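Local structure of Non-ribosomal peptide synthetase (Methanobrevibacter ruminantium, 6VTJ) at residues A[37-42]-A[47-52]; A[17-22]-A[59-64]; A[301-306]-A[311-316]. The protein probably passes a peptide, carried on the 4'-phosphopantetheine arm of its carrier domain, to a reductase domain for reductive release in non-ribosomal peptide synthesis. All blocks are in the same frame, centred on the assembly; numbering follows the deposited sequence.

Interaction 1 of 3, residues A[37-42]-A[47-52]; sequences DNFFEI and LIASKL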
loop_
_atom_site.group_PDB
_atom_site.type_symbol
_atom_site.label_atom_id
_atom_site.label_comp_id
_atom_site.label_asym_id
_atom_site.label_seq_id
_atom_site.Cartn_x
_atom_site.Cartn_y
_atom_site.Cartn_z
ATOM N N ASP A 37 23.039 19.998 -5.262
ATOM C CA ASP A 37 21.663 20.183 -5.695
ATOM C C ASP A 37 20.836 18.940 -5.375
ATOM O O ASP A 37 21.181 17.823 -5.777
ATOM C CB ASP A 37 21.611 20.483 -7.190
ATOM C CG ASP A 37 22.181 21.849 -7.535
ATOM O OD1 ASP A 37 22.793 22.496 -6.647
ATOM O OD2 ASP A 37 22.020 22.270 -8.707
ATOM N N ASN A 38 19.745 19.144 -4.646
ATOM C CA ASN A 38 18.800 18.080 -4.327
ATOM C C ASN A 38 18.006 17.704 -5.579
ATOM O O ASN A 38 17.310 18.552 -6.152
ATOM C CB ASN A 38 17.869 18.563 -3.211
ATOM C CG ASN A 38 16.952 17.476 -2.686
ATOM O OD1 ASN A 38 16.322 16.750 -3.454
ATOM N ND2 ASN A 38 16.852 17.381 -1.363
ATOM N N PHE A 39 18.103 16.432 -5.991
ATOM C CA PHE A 39 17.367 15.945 -7.164
ATOM C C PHE A 39 15.902 16.366 -7.135
ATOM O O PHE A 39 15.357 16.834 -8.141
ATOM C CB PHE A 39 17.462 14.419 -7.256
ATOM C CG PHE A 39 16.782 13.833 -8.469
ATOM C CD1 PHE A 39 17.370 13.913 -9.720
ATOM C CD2 PHE A 39 15.563 13.176 -8.353
ATOM C CE1 PHE A 39 16.752 13.362 -10.836
ATOM C CE2 PHE A 39 14.935 12.619 -9.469
ATOM C CZ PHE A 39 15.529 12.712 -10.708
ATOM N N PHE A 40 15.241 16.193 -5.987
ATOM C CA PHE A 40 13.807 16.463 -5.918
ATOM C C PHE A 40 13.496 17.936 -5.696
ATOM O O PHE A 40 12.357 18.356 -5.930
ATOM C CB PHE A 40 13.156 15.613 -4.823
ATOM C CG PHE A 40 13.431 14.146 -4.965
ATOM C CD1 PHE A 40 12.639 13.359 -5.785
ATOM C CD2 PHE A 40 14.496 13.560 -4.297
ATOM C CE1 PHE A 40 12.895 12.010 -5.925
ATOM C CE2 PHE A 40 14.767 12.212 -4.437
ATOM C CZ PHE A 40 13.963 11.434 -5.256
ATOM N N GLU A 41 14.478 18.731 -5.267
ATOM C CA GLU A 41 14.255 20.162 -5.127
ATOM C C GLU A 41 14.431 20.912 -6.438
ATOM O O GLU A 41 13.864 21.996 -6.590
ATOM C CB GLU A 41 15.194 20.750 -4.072
ATOM C CG GLU A 41 14.778 20.501 -2.630
ATOM C CD GLU A 41 15.817 20.993 -1.635
ATOM N N ILE A 42 15.188 20.369 -7.394
ATOM C CA ILE A 42 15.542 21.116 -8.600
ATOM C C ILE A 42 14.693 20.713 -9.797
ATOM O O ILE A 42 15.001 21.109 -10.923
ATOM C CB ILE A 42 17.042 20.989 -8.931
ATOM C CG1 ILE A 42 17.403 19.559 -9.333
ATOM C CG2 ILE A 42 17.892 21.433 -7.748
ATOM C CD1 ILE A 42 18.892 19.263 -9.277
ATOM N N LEU A 47 9.263 9.531 -10.816
ATOM C CA LEU A 47 9.371 8.762 -12.049
ATOM C C LEU A 47 10.613 9.139 -12.849
ATOM O O LEU A 47 11.173 8.285 -13.544
ATOM C CB LEU A 47 8.109 8.935 -12.893
ATOM C CG LEU A 47 6.853 8.326 -12.247
ATOM C CD1 LEU A 47 5.643 8.429 -13.162
ATOM C CD2 LEU A 47 7.106 6.876 -11.827
ATOM N N ILE A 48 11.063 10.394 -12.767
ATOM C CA ILE A 48 12.339 10.740 -13.388
ATOM C C ILE A 48 13.487 10.091 -12.627
ATOM O O ILE A 48 14.557 9.833 -13.197
ATOM C CB ILE A 48 12.505 12.268 -13.466
ATOM C CG1 ILE A 48 11.421 12.885 -14.352
ATOM C CG2 ILE A 48 13.855 12.636 -14.013
ATOM C CD1 ILE A 48 11.355 14.393 -14.242
ATOM N N ALA A 49 13.294 9.818 -11.334
ATOM C CA ALA A 49 14.326 9.130 -10.569
ATOM C C ALA A 49 14.627 7.762 -11.158
ATOM O O ALA A 49 15.768 7.284 -11.078
ATOM C CB ALA A 49 13.901 9.003 -9.110
ATOM N N SER A 50 13.631 7.124 -11.778
ATOM C CA SER A 50 13.880 5.821 -12.383
ATOM C C SER A 50 14.736 5.963 -13.633
ATOM O O SER A 50 15.592 5.111 -13.905
ATOM C CB SER A 50 12.565 5.098 -12.695
ATOM O OG SER A 50 11.814 5.739 -13.709
ATOM N N LYS A 51 14.536 7.043 -14.395
ATOM C CA LYS A 51 15.426 7.305 -15.520
ATOM C C LYS A 51 16.835 7.578 -15.029
ATOM O O LYS A 51 17.814 7.112 -15.625
ATOM C CB LYS A 51 14.911 8.478 -16.357
ATOM C CG LYS A 51 13.408 8.448 -16.600
ATOM N N LEU A 52 16.956 8.330 -13.935
ATOM C CA LEU A 52 18.259 8.540 -13.317
ATOM C C LEU A 52 18.935 7.209 -13.011
ATOM O O LEU A 52 20.112 7.000 -13.343
ATOM C CB LEU A 52 18.110 9.376 -12.044
ATOM C CG LEU A 52 19.398 9.480 -11.234
ATOM C CD1 LEU A 52 20.454 10.158 -12.064
ATOM C CD2 LEU A 52 19.164 10.259 -9.973
#

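Interaction 2 of 3, residues A[17-22]-A[59-64]; sequences EHEICA and QGYSVR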
loop_
_atom_site.group_PDB
_atom_site.type_symbol
_atom_site.label_atom_id
_atom_site.label_comp_id
_atom_site.label_asym_id
_atom_site.label_seq_id
_atom_site.Cartn_x
_atom_site.Cartn_y
_atom_site.Cartn_z
ATOM N N GLU A 17 31.832 12.616 -9.141
ATOM C CA GLU A 17 30.855 13.670 -8.883
ATOM C C GLU A 17 30.512 14.426 -10.158
ATOM O O GLU A 17 29.349 14.771 -10.386
ATOM C CB GLU A 17 31.376 14.631 -7.824
ATOM C CG GLU A 17 31.305 14.094 -6.422
ATOM C CD GLU A 17 32.020 14.994 -5.445
ATOM O OE1 GLU A 17 32.780 15.866 -5.918
ATOM O OE2 GLU A 17 31.822 14.837 -4.217
ATOM N N HIS A 18 31.518 14.704 -10.994
ATOM C CA HIS A 18 31.261 15.360 -12.268
ATOM C C HIS A 18 30.300 14.548 -13.118
ATOM O O HIS A 18 29.386 15.109 -13.728
ATOM C CB HIS A 18 32.572 15.574 -13.024
ATOM C CG HIS A 18 33.289 16.827 -12.638
ATOM N ND1 HIS A 18 34.361 16.836 -11.770
ATOM C CD2 HIS A 18 33.071 18.118 -12.980
ATOM C CE1 HIS A 18 34.780 18.078 -11.605
ATOM N NE2 HIS A 18 34.017 18.876 -12.331
ATOM N N GLU A 19 30.496 13.222 -13.176
ATOM C CA GLU A 19 29.616 12.371 -13.976
ATOM C C GLU A 19 28.184 12.401 -13.453
ATOM O O GLU A 19 27.224 12.470 -14.235
ATOM C CB GLU A 19 30.128 10.926 -13.991
ATOM C CG GLU A 19 31.458 10.723 -14.706
ATOM C CD GLU A 19 32.006 9.306 -14.568
ATOM O OE1 GLU A 19 31.319 8.450 -13.959
ATOM O OE2 GLU A 19 33.123 9.043 -15.073
ATOM N N ILE A 20 28.014 12.348 -12.133
ATOM C CA ILE A 20 26.649 12.287 -11.609
ATOM C C ILE A 20 25.958 13.642 -11.760
ATOM O O ILE A 20 24.761 13.713 -12.073
ATOM C CB ILE A 20 26.645 11.772 -10.159
ATOM C CG1 ILE A 20 27.127 10.316 -10.129
ATOM C CG2 ILE A 20 25.254 11.859 -9.562
ATOM C CD1 ILE A 20 27.620 9.861 -8.755
ATOM N N CYS A 21 26.701 14.737 -11.581
ATOM C CA CYS A 21 26.143 16.052 -11.877
ATOM C C CYS A 21 25.717 16.156 -13.330
ATOM O O CYS A 21 24.647 16.703 -13.630
ATOM C CB CYS A 21 27.159 17.147 -11.568
ATOM S SG CYS A 21 27.372 17.464 -9.841
ATOM N N ALA A 22 26.549 15.655 -14.253
ATOM C CA ALA A 22 26.199 15.773 -15.664
ATOM C C ALA A 22 24.965 14.950 -15.986
ATOM O O ALA A 22 24.138 15.357 -16.812
ATOM C CB ALA A 22 27.367 15.341 -16.549
ATOM N N GLN A 59 25.899 3.373 -17.235
ATOM C CA GLN A 59 27.297 3.715 -17.013
ATOM C C GLN A 59 28.017 2.698 -16.149
ATOM O O GLN A 59 29.161 2.948 -15.752
ATOM C CB GLN A 59 27.412 5.094 -16.359
ATOM C CG GLN A 59 26.694 6.180 -17.116
ATOM C CD GLN A 59 27.394 6.517 -18.403
ATOM O OE1 GLN A 59 28.615 6.450 -18.481
ATOM N NE2 GLN A 59 26.630 6.896 -19.418
ATOM N N GLY A 60 27.372 1.581 -15.823
ATOM C CA GLY A 60 28.027 0.535 -15.068
ATOM C C GLY A 60 28.152 0.777 -13.584
ATOM O O GLY A 60 29.052 0.212 -12.958
ATOM N N TYR A 61 27.286 1.604 -12.998
ATOM C CA TYR A 61 27.232 1.761 -11.550
ATOM C C TYR A 61 26.187 0.819 -10.964
ATOM O O TYR A 61 25.218 0.447 -11.633
ATOM C CB TYR A 61 26.925 3.209 -11.167
ATOM C CG TYR A 61 28.066 4.142 -11.518
ATOM C CD1 TYR A 61 29.255 4.115 -10.795
ATOM C CD2 TYR A 61 27.968 5.024 -12.595
ATOM C CE1 TYR A 61 30.303 4.940 -11.125
ATOM C CE2 TYR A 61 29.014 5.857 -12.933
ATOM C CZ TYR A 61 30.181 5.814 -12.196
ATOM O OH TYR A 61 31.234 6.650 -12.523
ATOM N N SER A 62 26.406 0.401 -9.716
ATOM C CA SER A 62 25.459 -0.467 -9.014
ATOM C C SER A 62 24.630 0.405 -8.079
ATOM O O SER A 62 25.107 0.843 -7.033
ATOM C CB SER A 62 26.175 -1.586 -8.267
ATOM O OG SER A 62 26.571 -2.604 -9.173
ATOM N N VAL A 63 23.389 0.683 -8.481
ATOM C CA VAL A 63 22.464 1.488 -7.695
ATOM C C VAL A 63 21.084 0.868 -7.807
ATOM O O VAL A 63 20.786 0.112 -8.734
ATOM C CB VAL A 63 22.378 2.966 -8.147
ATOM C CG1 VAL A 63 23.515 3.766 -7.586
ATOM C CG2 VAL A 63 22.306 3.077 -9.669
ATOM N N ARG A 64 20.231 1.215 -6.857
ATOM C CA ARG A 64 18.830 0.867 -6.967
ATOM C C ARG A 64 18.002 2.097 -6.629
ATOM O O ARG A 64 18.520 3.124 -6.179
ATOM C CB ARG A 64 18.473 -0.325 -6.070
ATOM C CG ARG A 64 18.678 -0.073 -4.587
ATOM C CD ARG A 64 18.137 -1.233 -3.747
ATOM N NE ARG A 64 19.020 -2.397 -3.764
ATOM C CZ ARG A 64 18.671 -3.590 -4.228
ATOM N NH1 ARG A 64 17.454 -3.779 -4.714
ATOM N NH2 ARG A 64 19.536 -4.598 -4.201
#

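Interaction 3 of 3, residues A[301-306]-A[311-316]; sequences RAVLQA and LPVKII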
loop_
_atom_site.group_PDB
_atom_site.type_symbol
_atom_site.label_atom_id
_atom_site.label_comp_id
_atom_site.label_asym_id
_atom_site.label_seq_id
_atom_site.Cartn_x
_atom_site.Cartn_y
_atom_site.Cartn_z
ATOM N N ARG A 301 0.718 0.706 15.852
ATOM C CA ARG A 301 1.082 0.843 17.262
ATOM C C ARG A 301 0.224 1.890 17.964
ATOM O O ARG A 301 -0.171 1.698 19.117
ATOM C CB ARG A 301 2.557 1.199 17.393
ATOM C CG ARG A 301 3.086 1.127 18.815
ATOM C CD ARG A 301 4.581 1.407 18.825
ATOM N NE ARG A 301 4.857 2.826 18.653
ATOM C CZ ARG A 301 6.072 3.364 18.673
ATOM N NH1 ARG A 301 7.150 2.602 18.840
ATOM N NH2 ARG A 301 6.206 4.675 18.517
ATOM N N ALA A 302 -0.085 3.004 17.292
ATOM C CA ALA A 302 -0.988 3.981 17.900
ATOM C C ALA A 302 -2.374 3.384 18.147
ATOM O O ALA A 302 -3.003 3.627 19.201
ATOM C CB ALA A 302 -1.087 5.222 17.019
ATOM N N VAL A 303 -2.871 2.603 17.183
ATOM C CA VAL A 303 -4.207 2.033 17.310
ATOM C C VAL A 303 -4.253 1.073 18.496
ATOM O O VAL A 303 -5.147 1.146 19.352
ATOM C CB VAL A 303 -4.617 1.345 15.997
ATOM C CG1 VAL A 303 -5.879 0.526 16.209
ATOM C CG2 VAL A 303 -4.805 2.368 14.873
ATOM N N LEU A 304 -3.257 0.183 18.587
ATOM C CA LEU A 304 -3.226 -0.783 19.687
ATOM C C LEU A 304 -2.958 -0.110 21.043
ATOM O O LEU A 304 -3.481 -0.562 22.072
ATOM C CB LEU A 304 -2.184 -1.865 19.392
ATOM C CG LEU A 304 -2.557 -2.831 18.254
ATOM C CD1 LEU A 304 -1.376 -3.687 17.777
ATOM C CD2 LEU A 304 -3.705 -3.730 18.691
ATOM N N GLN A 305 -2.152 0.959 21.074
ATOM C CA GLN A 305 -2.005 1.750 22.292
ATOM C C GLN A 305 -3.356 2.255 22.800
ATOM O O GLN A 305 -3.714 2.062 23.979
ATOM C CB GLN A 305 -1.063 2.916 22.012
ATOM C CG GLN A 305 -0.714 3.759 23.228
ATOM C CD GLN A 305 0.253 4.865 22.864
ATOM O OE1 GLN A 305 1.355 4.604 22.377
ATOM N NE2 GLN A 305 -0.166 6.111 23.065
ATOM N N ALA A 306 -4.116 2.928 21.922
ATOM C CA ALA A 306 -5.453 3.386 22.310
ATOM C C ALA A 306 -6.310 2.228 22.805
ATOM O O ALA A 306 -7.142 2.402 23.708
ATOM C CB ALA A 306 -6.154 4.075 21.143
ATOM N N LEU A 311 -10.099 1.859 24.060
ATOM C CA LEU A 311 -10.781 2.042 22.775
ATOM C C LEU A 311 -10.992 0.693 22.087
ATOM O O LEU A 311 -10.043 -0.083 21.950
ATOM C CB LEU A 311 -9.957 2.961 21.866
ATOM C CG LEU A 311 -10.683 3.490 20.628
ATOM C CD1 LEU A 311 -11.887 4.347 21.031
ATOM C CD2 LEU A 311 -9.732 4.270 19.733
ATOM N N PRO A 312 -12.206 0.373 21.652
ATOM C CA PRO A 312 -12.385 -0.801 20.779
ATOM C C PRO A 312 -11.815 -0.535 19.388
ATOM O O PRO A 312 -12.163 0.459 18.744
ATOM C CB PRO A 312 -13.909 -0.986 20.743
ATOM C CG PRO A 312 -14.450 0.353 21.053
ATOM C CD PRO A 312 -13.485 1.022 21.982
ATOM N N VAL A 313 -10.918 -1.422 18.924
ATOM C CA VAL A 313 -10.210 -1.207 17.666
ATOM C C VAL A 313 -10.082 -2.508 16.889
ATOM O O VAL A 313 -10.128 -3.611 17.448
ATOM C CB VAL A 313 -8.785 -0.622 17.853
ATOM C CG1 VAL A 313 -8.782 0.602 18.754
ATOM C CG2 VAL A 313 -7.851 -1.687 18.408
ATOM N N LYS A 314 -9.913 -2.349 15.571
ATOM C CA LYS A 314 -9.496 -3.412 14.674
ATOM C C LYS A 314 -8.398 -2.897 13.760
ATOM O O LYS A 314 -8.379 -1.730 13.348
ATOM C CB LYS A 314 -10.642 -3.947 13.802
ATOM C CG LYS A 314 -11.982 -4.048 14.501
ATOM C CD LYS A 314 -12.370 -5.476 14.703
ATOM C CE LYS A 314 -13.646 -5.613 15.533
ATOM N NZ LYS A 314 -13.336 -6.549 16.657
ATOM N N ILE A 315 -7.481 -3.790 13.447
ATOM C CA ILE A 315 -6.464 -3.547 12.449
ATOM C C ILE A 315 -6.622 -4.634 11.393
ATOM O O ILE A 315 -6.465 -5.823 11.689
ATOM C CB ILE A 315 -5.058 -3.542 13.066
ATOM C CG1 ILE A 315 -4.914 -2.327 14.001
ATOM C CG2 ILE A 315 -4.000 -3.550 11.969
ATOM C CD1 ILE A 315 -3.715 -2.369 14.892
ATOM N N ILE A 316 -6.939 -4.227 10.175
ATOM C CA ILE A 316 -7.191 -5.140 9.071
ATOM C C ILE A 316 -6.035 -4.953 8.093
ATOM O O ILE A 316 -6.026 -3.997 7.312
ATOM C CB ILE A 316 -8.556 -4.865 8.412
ATOM C CG1 ILE A 316 -9.704 -5.127 9.406
ATOM C CG2 ILE A 316 -8.737 -5.701 7.140
ATOM C CD1 ILE A 316 -11.101 -4.922 8.779
#

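Interaction 1 of 3, residues A[37-42]-A[47-52]
Phe-39 carries this contact, its ring laid against Ile-48, Ala-49 and Leu-52 on one side of helix 46-58. From its CA, CB heads toward that helix, and with CG anti to the backbone N (chi1 -177°) the ring continues on the same course. Along one side of the ring, CD1 and then CE1 run beneath Leu-52, whose CD2 comes within 4.0 Å of CE1. That methyl sits over the ring face, 22° off the normal and displaced toward the rim, a CH-pi contact with a side chain that reaches out from the helix to meet the ring. Along the other side, CD2 lies 3.7 Å above the plane of the Phe-40 ring, over its centre, and CE2 reaches Ala-49, at 3.7 Å from its CA and 3.8 Å from its CB. The small alanine thus lets the ring come close to the helix backbone. At the tip, CZ meets Ile-48 CG2 at 3.7 Å, this methyl lying at the ring edge, near its plane.

This is core packing of the four-helix carrier-domain fold: the loop after helix 15-28 folds back on helix 46-58, near whose N-terminal end lies Ser-46, probably the attachment point of the phosphopantetheine in the family's Gly-Gly-X-Ser-Leu signature. Leu-47, whose CB points away from the loop, touches the bound cofactor. Phe-24 of helix 15-28 packs edge-to-face with Phe-39, and Phe-69 stacks on Phe-40.

Phe-40 itself makes a looser approach, with CE1 4.5 Å from Ala-49 CB. Behind both rings, Asn-38 OD1 holds the turn by accepting two backbone hydrogen bonds: Phe-40 N lies in its carbonyl plane at 2.8 Å, an Asx turn, whereas Glu-41 N sits well above that plane.

Interaction 2 of 3, residues A[17-22]-A[59-64]
Tyr-61 OH and Glu-19 OE1 are modelled only 2.3 Å apart, well short of an ordinary hydrogen bond, so the exact length is doubtful, although the geometry is still that of a phenol donating to a carboxylate. Just one carboxylate oxygen does the work, since Glu-19 OE2 stays 4.0 Å from Tyr-61 OH. OE1 comes in at the edge of the ring, near its plane and on the CE2 side, 3.6 Å from Tyr-61 CE2. The carboxylate is turned 57° against the ring, and the two side chains run roughly perpendicular. Glu-19 spans the distance because its chain is extended beyond CG (chi2 174°), while the nearest CA atoms across the segments, those of Glu-19 and Gln-59, remain 9.5 Å apart. With 94 Å² buried in all, this is a single polar bridge at the surface. The other oxygen, OE2, forms a long, weak ion pair with Arg-15.

The backbone N of Tyr-61 closes a Schellman motif at the end of helix 46-58: it bonds to Leu-56 O, with Gly-60, at positive phi, as the C-prime residue. The bridge therefore links the loop just beyond helix 46-58 to helix 15-28 in the carrier domain. Nearby, Ile-20 packs on Leu-56 of helix 46-58, and Val-63 touches both that helix and Leu-81 of helix 74-82.

Interaction 3 of 3, residues A[301-306]-A[311-316]
Val-303 places CG1 anti to its N (chi1 169°), aiming that methyl at the strand, and Ile-315 sets CG1 beside its own backbone N (chi1 -67°), with CD1 extended beyond it toward the helix. The two groups meet with Val-303 CG1 3.7 Å from Ile-315 CG1. The same valine methyl is tighter against Val-313, at 3.5 Å from its CB, and Val-313 CG2 lies 3.7 Å from Val-303 CG1, the two valines pointing past one another in antiparallel fashion. Farther along, Ile-315 CD1 is received by Leu-304, whose CG lies 3.6 Å away and whose two methyls flank the approach; the leucine stands nearly perpendicular to the isoleucine.

Helix 291-308 and strand 313-322 are successive elements of the Rossmann-type reductase domain. Strand 252-258, which precedes the helix, pairs in parallel with strand 313-322, making a beta-alpha-beta crossover. The local axes approach to 8.5 Å at 156°, so the chain nearly reverses between them, and the alternate residues Val-313 and Ile-315 face the helix. At Val-313, an alanine keeps CB but lacks both methyls, and would probably leave a gap where CG2 had packed on Val-303 CG1.

At the turn, Leu-311 N donates a hydrogen bond to Ala-306 O at 3.0 Å, with the donor tilted from the carbonyl plane. Beside it, Leu-311 CD2 packs on Ala-306 CB at 3.9 Å. Helix 229-246 borders this end through Leu-242, which touches Leu-311, while Ile-106 and Leu-110 of helix 104-111 pack against Leu-304.

How the interactions relate
From the N terminus, helix 15-28 opens the first loop, which interaction 2 closes at residues 59-64, just beyond helix 46-58. Interaction 1 falls wholly within that span: the loop 37-42 returns after four residues to helix 46-58. The pair are therefore nested, with centres about 13 Å apart and no direct touch; interaction 1 seats the loop on helix 46-58 in the carrier domain's interior, and interaction 2 ties helix 15-28 to the loop after helix 46-58 at its surface. Interaction 3 comes much later, in series, and closes a tight helix-to-strand turn in the reductase domain. Its centre lies about 37 Å from that of interaction 1 and about 45 Å from that of interaction 2.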